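Local coordinates for protein xylulokinase (Brucella ovis, PDB 5VM1) that probably phosphorylates D-xylulose at the expense of ATP, giving D-xylulose 5-phosphate and ADP, as a sugar kinase of the FGGY family, at residues S247-M251 against G252-P256; D179-T183 against S184-T188; G219-R222 against A223-A227. All coordinates share one frame; numbering follows the deposited sequence.

Interaction 1: S247-M251 against G252-P256; sequences SACGM and GTVKP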
# COMPACT_ATOMS: atom_id res chain seq x y z
N SER A 247 -3.74 5.58 -2.69
CA SER A 247 -4.90 4.78 -3.07
C SER A 247 -6.11 5.17 -2.24
O SER A 247 -7.21 5.36 -2.77
CB SER A 247 -4.55 3.31 -2.89
OG SER A 247 -5.31 2.50 -3.72
N ALA A 248 -5.91 5.35 -0.93
CA ALA A 248 -6.99 5.73 -0.02
C ALA A 248 -7.54 7.12 -0.34
O ALA A 248 -8.76 7.33 -0.25
CB ALA A 248 -6.49 5.69 1.43
N CYS A 249 -6.68 8.07 -0.75
CA CYS A 249 -7.17 9.36 -1.22
C CYS A 249 -7.98 9.21 -2.49
O CYS A 249 -8.98 9.91 -2.68
CB CYS A 249 -6.01 10.32 -1.49
SG CYS A 249 -5.20 10.98 -0.04
N GLY A 250 -7.59 8.29 -3.37
CA GLY A 250 -8.40 8.04 -4.55
C GLY A 250 -9.75 7.43 -4.21
O GLY A 250 -10.73 7.65 -4.92
N MET A 251 -9.81 6.66 -3.13
CA MET A 251 -11.02 5.96 -2.74
C MET A 251 -11.92 6.74 -1.81
O MET A 251 -13.05 6.31 -1.57
CB MET A 251 -10.66 4.66 -2.04
CG MET A 251 -11.75 3.64 -2.12
SD MET A 251 -11.35 2.65 -3.54
CE MET A 251 -9.72 2.13 -2.92
N GLY A 252 -11.48 7.88 -1.29
CA GLY A 252 -12.23 8.60 -0.28
C GLY A 252 -12.06 8.07 1.13
O GLY A 252 -12.85 8.43 2.02
N THR A 253 -11.06 7.23 1.37
CA THR A 253 -10.86 6.66 2.70
C THR A 253 -9.92 7.55 3.51
O THR A 253 -8.74 7.28 3.69
CB THR A 253 -10.31 5.25 2.58
OG1 THR A 253 -11.06 4.55 1.59
CG2 THR A 253 -10.45 4.54 3.89
N VAL A 254 -10.47 8.67 3.99
CA VAL A 254 -9.68 9.66 4.71
C VAL A 254 -10.33 10.07 6.04
O VAL A 254 -9.69 10.69 6.89
CB VAL A 254 -9.41 10.88 3.82
CG1 VAL A 254 -8.62 10.47 2.61
CG2 VAL A 254 -10.71 11.49 3.39
N LYS A 255 -11.68 9.72 6.24
CA LYS A 255 -12.28 10.10 7.53
C LYS A 255 -12.19 8.96 8.53
O LYS A 255 -12.15 7.79 8.14
CB LYS A 255 -13.75 10.49 7.37
CG LYS A 255 -13.98 11.82 6.64
CD LYS A 255 -15.41 12.33 6.83
CE LYS A 255 -16.43 11.57 6.00
NZ LYS A 255 -17.74 12.33 5.97
N PRO A 256 -12.13 9.27 9.82
CA PRO A 256 -11.98 8.21 10.83
C PRO A 256 -13.07 7.16 10.76
O PRO A 256 -14.27 7.45 10.68
CB PRO A 256 -12.01 8.98 12.16
CG PRO A 256 -11.53 10.33 11.83
CD PRO A 256 -11.80 10.59 10.37
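Thr253 folds back beside Ala248 where the chain leaves the helix, and the two side chains meet flank to flank, CB of Ala248 lying 4.0 Å from CB of Thr253. Ala248 CB also comes within 3.6 Å of Thr253 O. Met251 and Thr253 also lie side by side, pointing the same way. Thr253 holds its OG1 close to its own backbone N (chi1 -45°), which turns the hydroxyl toward Met251 and leaves it 3.7 Å from Met251 CB, with Met251 CG a little farther on. Met251 CG is anti to the backbone N; the chain then bends at chi2 and again at chi3, carrying the sulfur end away from the loop. A third, looser contact involves Val254, whose CG1 lies 4.2 Å from Cys249 CA and 4.4 Å from Cys249 SG.

Thr253 N donates to Ala248 O at 2.8 Å, a bond from five residues on, as the 6→1 bond of a Schellman motif would be, with Gly252 the first residue to leave the helix, at positive phi. The carbonyl of Cys249 is hydrogen-bonded by Arg439. Next along the chain, Thr253 is the centre of an inverse gamma turn, closed by a weak bond from Val254 N to Gly252 O. This is the exit from helix 243-251, which follows the last-entered strand of the N-terminal sheet, and the loop leads to strand 259-263 of the C-terminal sheet, so the chain crosses here between the two halves of an FGGY kinase. Phe260 and Phe270 of that second sheet touch both Ala248 and Thr253, while His289 donates through NE2 to Thr253 O and packs against Ala248 and Val254.

Interaction 2: D179-T183 against S184-T188; sequences DSAGT and SWLDT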
# COMPACT_ATOMS: atom_id res chain seq x y z
N ASP A 179 4.60 8.69 3.25
CA ASP A 179 5.65 7.88 2.67
C ASP A 179 6.82 7.79 3.63
O ASP A 179 7.45 6.73 3.75
CB ASP A 179 6.06 8.51 1.34
CG ASP A 179 6.37 7.47 0.24
OD1 ASP A 179 6.42 6.23 0.48
OD2 ASP A 179 6.52 7.93 -0.91
N SER A 180 7.08 8.86 4.36
CA SER A 180 8.22 8.87 5.25
C SER A 180 7.98 8.11 6.54
O SER A 180 8.95 7.64 7.15
CB SER A 180 8.62 10.31 5.49
OG SER A 180 9.39 10.77 4.38
N ALA A 181 6.72 7.91 6.94
CA ALA A 181 6.43 7.04 8.08
C ALA A 181 6.82 5.60 7.79
O ALA A 181 6.97 4.81 8.73
CB ALA A 181 4.95 7.12 8.49
N GLY A 182 6.96 5.24 6.53
CA GLY A 182 7.46 3.95 6.12
C GLY A 182 8.97 3.82 6.07
O GLY A 182 9.48 2.78 5.66
N THR A 183 9.72 4.80 6.52
CA THR A 183 11.17 4.68 6.50
C THR A 183 11.71 4.06 7.76
O THR A 183 12.83 3.53 7.74
CB THR A 183 11.82 6.06 6.34
OG1 THR A 183 11.55 6.84 7.50
CG2 THR A 183 11.28 6.78 5.13
N SER A 184 10.92 4.06 8.82
CA SER A 184 11.32 3.73 10.18
C SER A 184 12.31 4.73 10.75
O SER A 184 12.99 4.44 11.72
CB SER A 184 11.87 2.31 10.26
OG SER A 184 10.82 1.40 9.98
N TRP A 185 12.38 5.93 10.17
CA TRP A 185 13.10 7.06 10.73
C TRP A 185 12.19 8.17 11.26
O TRP A 185 12.69 9.12 11.87
CB TRP A 185 14.05 7.67 9.70
CG TRP A 185 15.22 6.83 9.33
CD1 TRP A 185 16.11 6.24 10.18
CD2 TRP A 185 15.68 6.57 8.01
NE1 TRP A 185 17.10 5.60 9.45
CE2 TRP A 185 16.86 5.79 8.12
CE3 TRP A 185 15.21 6.91 6.74
CZ2 TRP A 185 17.56 5.33 7.01
CZ3 TRP A 185 15.91 6.45 5.63
CH2 TRP A 185 17.07 5.66 5.78
N LEU A 186 10.88 8.09 11.01
CA LEU A 186 9.92 9.14 11.36
C LEU A 186 9.32 8.94 12.76
O LEU A 186 9.03 7.81 13.18
CB LEU A 186 8.79 9.18 10.33
CG LEU A 186 7.96 10.46 10.32
CD1 LEU A 186 8.59 11.53 9.40
CD2 LEU A 186 6.55 10.16 9.93
N ASP A 187 9.18 10.04 13.51
CA ASP A 187 8.33 10.03 14.70
C ASP A 187 6.89 10.17 14.19
O ASP A 187 6.39 11.27 13.97
CB ASP A 187 8.72 11.15 15.68
CG ASP A 187 8.00 11.04 17.04
OD1 ASP A 187 6.84 10.61 17.10
OD2 ASP A 187 8.59 11.42 18.08
N THR A 188 6.22 9.04 13.98
CA THR A 188 4.92 9.05 13.30
C THR A 188 3.91 9.92 14.03
O THR A 188 3.16 10.67 13.39
CB THR A 188 4.39 7.63 13.17
OG1 THR A 188 5.43 6.80 12.68
CG2 THR A 188 3.22 7.57 12.21
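Thr183 reaches forward to Trp185 and back to Ser180 through one hydroxyl. A chi1 of 66° sets Thr183 OG1 between the backbone N and the carbonyl carbon, where it donates to Ser180 O at 2.7 Å, in the carbonyl plane, and accepts the Trp185 N-H at 2.9 Å. Ser180 O also takes the Thr183 N-H of the type I turn from Ser180 to Thr183, so two donors of the same residue grip it. Trp185 lays its six-membered ring next to Thr183: Trp185 CE3 is 3.5 Å from Thr183 CB, and Thr183 O sits over one ring face, offset toward the rim. NE1 bonds to Thr201. Leu186, with CG anti to its backbone N (chi1 -162°), spreads its two methyls over Ser180 and Ala181. Leu186 CD2 meets Ala181 CB at 3.7 Å, while Leu186 CD1 rests on Ser180 CB. Ser180 itself directs OG to Ser175. Thr188 CG2 adds a methyl contact to Ala181 CB, and its OG1 goes to Thr128 O.

Gly182 O, within the turn, is hydrogen-bonded to His88, a predicted substrate-binding residue. The turn and the two residues after it lead from helix 177-180 to strand 186-187. Trp193 of the antiparallel partner strand 192-193 packs on Ser180, Thr183, Trp185 and Leu186; helix 137-147 backs Ser184 and Trp185, and strand 285-288 lies against Ala181, Leu186 and Thr188.

Interaction 3: G219-R222 against A223-A227; sequences GCLR and AELAA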
# COMPACT_ATOMS: atom_id res chain seq x y z
N GLY A 219 7.02 22.02 -4.08
CA GLY A 219 7.87 22.24 -5.24
C GLY A 219 7.08 22.76 -6.43
O GLY A 219 5.85 22.66 -6.50
N CYS A 220 7.82 23.35 -7.37
CA CYS A 220 7.28 23.80 -8.64
C CYS A 220 8.01 23.06 -9.76
O CYS A 220 9.19 22.72 -9.63
CB CYS A 220 7.45 25.32 -8.81
SG CYS A 220 6.51 26.31 -7.61
N LEU A 221 7.30 22.79 -10.85
CA LEU A 221 7.92 22.12 -11.99
C LEU A 221 9.05 22.96 -12.58
O LEU A 221 8.89 24.16 -12.81
CB LEU A 221 6.85 21.82 -13.04
CG LEU A 221 7.26 21.05 -14.29
CD1 LEU A 221 7.77 19.65 -13.94
CD2 LEU A 221 6.07 20.99 -15.24
N ARG A 222 10.19 22.31 -12.83
CA ARG A 222 11.35 23.01 -13.39
C ARG A 222 11.01 23.60 -14.75
O ARG A 222 10.30 22.98 -15.56
CB ARG A 222 12.55 22.05 -13.50
CG ARG A 222 13.38 21.96 -12.21
CD ARG A 222 14.68 21.14 -12.33
NE ARG A 222 14.44 19.80 -12.86
CZ ARG A 222 14.92 19.33 -14.01
NH1 ARG A 222 15.69 20.08 -14.78
NH2 ARG A 222 14.63 18.09 -14.38
N ALA A 223 11.54 24.79 -15.02
CA ALA A 223 11.19 25.52 -16.24
C ALA A 223 11.53 24.73 -17.51
O ALA A 223 10.75 24.74 -18.47
CB ALA A 223 11.87 26.89 -16.24
N GLU A 224 12.69 24.05 -17.53
CA GLU A 224 13.04 23.26 -18.72
C GLU A 224 11.98 22.21 -19.01
O GLU A 224 11.69 21.91 -20.18
CB GLU A 224 14.43 22.63 -18.57
CG GLU A 224 14.67 21.83 -17.29
CD GLU A 224 15.27 22.66 -16.16
OE1 GLU A 224 14.64 23.66 -15.74
OE2 GLU A 224 16.37 22.30 -15.68
N LEU A 225 11.39 21.62 -17.95
CA LEU A 225 10.31 20.66 -18.12
C LEU A 225 8.99 21.34 -18.44
O LEU A 225 8.19 20.80 -19.22
CB LEU A 225 10.17 19.80 -16.86
CG LEU A 225 11.31 18.83 -16.64
CD1 LEU A 225 11.18 18.15 -15.33
CD2 LEU A 225 11.29 17.83 -17.77
N ALA A 226 8.74 22.51 -17.86
CA ALA A 226 7.52 23.26 -18.17
C ALA A 226 7.45 23.63 -19.65
O ALA A 226 6.36 23.70 -20.22
CB ALA A 226 7.43 24.51 -17.31
N ALA A 227 8.60 23.87 -20.29
CA ALA A 227 8.63 24.17 -21.71
C ALA A 227 8.71 22.93 -22.58
O ALA A 227 8.27 22.96 -23.73
CB ALA A 227 9.82 25.09 -22.03
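Arg222 and Glu224 form a salt bridge beside the first turn of helix 223-228, and the arginine can be followed outward from its root. Arg222 CB lies 3.5 Å from Glu224 OE1, and CG passes the same oxygen more loosely. Arg222 CD comes within 3.9 Å of Glu224 OE2. The chain bends at chi3 (-54°) before the guanidinium, which stands nearly perpendicular to the carboxylate, their planes 83° apart. NH1 meets OE2 near the guanidinium plane; the modelled separation is very short and its exact value doubtful at this resolution. Arg222 NH2 passes 3.6 Å from Leu225 CD1, with Leu225 CG over one guanidinium face, and donates to Trp168 O.

Arg222 is also the N-cap residue, at the corner where strand 217-220, an edge strand of the N-terminal sheet, gives way to the helix. Its carbonyl O receives Ala226 N at 2.8 Å and, weakly, Leu225 N. Leu221 extends CG anti to its backbone N and crosses Leu225 at about a right angle, CD1 lying 3.8 Å from Leu225 CB, while CD2 reaches Ala226. Val235 packs on Leu221, and Leu231 on Ala226.

Interactions 1 and 2 stand closer to the predicted active site than interaction 3. The side chain of Ala248 is about 10 Å from that of Asp243, the predicted proton acceptor, at the start of the same helix. Gly182 lies about 10 Å from the Asp243 side chain and about 4 Å from that of His88, a predicted substrate-binding residue. Nearest atoms of interactions 1 and 2 are about 11 Å apart; strand 285-288 packs on interaction 2, and the residues just after it pack on interaction 1. Interaction 3 lies at the surface, about 29 Å from interaction 1 and about 28 Å from interaction 2, centre to centre.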